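Local coordinates for hypothetical exported protein (Streptococcus pyogenes, PDB 3PSQ) that is a class B sortase involved in pilus assembly, probably acting through an acyl-thioester intermediate, at residues A[40-44]-A[45-49]. Sequence-based numbering, arbitrary orientation.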
loop_
_atom_site.group_PDB
_atom_site.type_symbol
_atom_site.label_atom_id
_atom_site.label_comp_id
_atom_site.label_asym_id
_atom_site.label_seq_id
_atom_site.Cartn_x
_atom_site.Cartn_y
_atom_site.Cartn_z
ATOM N N LEU A 40 -3.800 -5.635 6.905
ATOM C CA LEU A 40 -4.260 -4.364 6.364
ATOM C C LEU A 40 -5.789 -4.319 6.258
ATOM O O LEU A 40 -6.416 -5.246 5.742
ATOM C CB LEU A 40 -3.643 -4.150 4.988
ATOM C CG LEU A 40 -4.163 -3.012 4.125
ATOM C CD1 LEU A 40 -3.673 -1.651 4.625
ATOM C CD2 LEU A 40 -3.754 -3.210 2.641
ATOM N N THR A 41 -6.377 -3.227 6.722
ATOM C CA THR A 41 -7.811 -3.018 6.670
ATOM C C THR A 41 -8.087 -1.636 6.100
ATOM O O THR A 41 -7.475 -0.658 6.508
ATOM C CB THR A 41 -8.449 -3.206 8.060
ATOM O OG1 THR A 41 -8.210 -4.554 8.504
ATOM C CG2 THR A 41 -9.953 -3.018 7.997
ATOM N N VAL A 42 -8.950 -1.556 5.092
ATOM C CA VAL A 42 -9.349 -0.256 4.562
ATOM C C VAL A 42 -10.869 -0.216 4.603
ATOM O O VAL A 42 -11.544 -0.812 3.763
ATOM C CB VAL A 42 -8.871 0.008 3.112
ATOM C CG1 VAL A 42 -9.279 1.443 2.654
ATOM C CG2 VAL A 42 -7.369 -0.209 2.982
ATOM N N LYS A 43 -11.400 0.450 5.629
ATOM C CA LYS A 43 -12.844 0.701 5.783
ATOM C C LYS A 43 -13.430 1.312 4.537
ATOM O O LYS A 43 -12.874 2.259 3.967
ATOM C CB LYS A 43 -13.097 1.652 6.986
ATOM C CG LYS A 43 -13.454 0.959 8.314
ATOM C CD LYS A 43 -13.501 1.986 9.521
ATOM C CE LYS A 43 -14.829 2.806 9.616
ATOM N NZ LYS A 43 -14.780 3.914 10.692
ATOM N N GLY A 44 -14.583 0.789 4.131
ATOM C CA GLY A 44 -15.247 1.289 2.930
ATOM C C GLY A 44 -14.919 0.387 1.742
ATOM O O GLY A 44 -15.380 0.622 0.621
ATOM N N THR A 45 -14.125 -0.647 1.994
ATOM C CA THR A 45 -13.773 -1.607 0.955
ATOM C C THR A 45 -13.779 -2.944 1.633
ATOM O O THR A 45 -13.889 -3.028 2.874
ATOM C CB THR A 45 -12.329 -1.405 0.435
ATOM O OG1 THR A 45 -11.389 -1.804 1.448
ATOM C CG2 THR A 45 -12.070 0.038 -0.027
ATOM N N HIS A 46 -13.606 -3.993 0.832
ATOM C CA HIS A 46 -13.366 -5.286 1.402
ATOM C C HIS A 46 -11.870 -5.577 1.538
ATOM O O HIS A 46 -11.491 -6.720 1.760
ATOM C CB HIS A 46 -14.142 -6.421 0.663
ATOM C CG HIS A 46 -13.805 -6.573 -0.790
ATOM N ND1 HIS A 46 -12.557 -6.973 -1.234
ATOM C CD2 HIS A 46 -14.576 -6.445 -1.897
ATOM C CE1 HIS A 46 -12.561 -7.026 -2.554
ATOM N NE2 HIS A 46 -13.785 -6.743 -2.977
ATOM N N ILE A 47 -11.025 -4.552 1.476
ATOM C CA ILE A 47 -9.604 -4.763 1.761
ATOM C C ILE A 47 -9.394 -5.028 3.240
ATOM O O ILE A 47 -9.583 -4.164 4.070
ATOM C CB ILE A 47 -8.727 -3.586 1.286
ATOM C CG1 ILE A 47 -8.908 -3.397 -0.213
ATOM C CG2 ILE A 47 -7.290 -3.782 1.750
ATOM C CD1 ILE A 47 -8.498 -2.061 -0.739
ATOM N N ASP A 48 -9.030 -6.261 3.552
ATOM C CA ASP A 48 -8.971 -6.729 4.923
ATOM C C ASP A 48 -8.110 -7.982 4.818
ATOM O O ASP A 48 -8.617 -9.088 4.754
ATOM C CB ASP A 48 -10.396 -7.053 5.388
ATOM C CG ASP A 48 -10.482 -7.438 6.858
ATOM O OD1 ASP A 48 -9.531 -7.172 7.641
ATOM O OD2 ASP A 48 -11.538 -8.014 7.197
ATOM N N TYR A 49 -6.799 -7.802 4.769
ATOM C CA TYR A 49 -5.951 -8.905 4.333
ATOM C C TYR A 49 -4.669 -9.005 5.092
ATOM O O TYR A 49 -4.097 -7.977 5.477
ATOM C CB TYR A 49 -5.549 -8.753 2.856
ATOM C CG TYR A 49 -6.645 -8.451 1.878
ATOM C CD1 TYR A 49 -7.866 -9.178 1.856
ATOM C CD2 TYR A 49 -6.447 -7.461 0.936
ATOM C CE1 TYR A 49 -8.844 -8.852 0.864
ATOM C CE2 TYR A 49 -7.385 -7.142 0.008
ATOM C CZ TYR A 49 -8.564 -7.821 -0.050
ATOM O OH TYR A 49 -9.434 -7.358 -1.051
#
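T45 closes the turn against V42. With chi1 at 71°, its OG1 turns back toward V42 O and donates to it at 2.5 Å, in the carbonyl plane and on a lone pair. The same OG1 accepts from I47 N at 2.8 Å, which makes an ST turn. V42 O also takes a weak bond from T45 N. G44 has positive phi, as the third position of the type II turn V42-T45 requires.

Beyond the turn, V42 N donates to I47 O at 2.9 Å. On the face carrying L40, V42 and I47, I47 CG2 is flanked by V42 CG2 at 3.8 Å and L40 CD2 at 3.7 Å, all pointing the same way. F121 and L187 pack against L40 and V42, and L106 against I47.

L40 and Y49 form a hydrogen-bonded pair through backbone N and O. T41 and D48 are the non-hydrogen-bonded pair, side by side on the opposite face. T41 OG1 donates to D48 OD1 at 3.1 Å, from above the carboxylate plane; the stronger partner of OD1 is W39 NE1. Y49 OH bonds to M102 O.

The whole is an antiparallel beta hairpin joining strands 36-41 and 48-53 of the sortase fold.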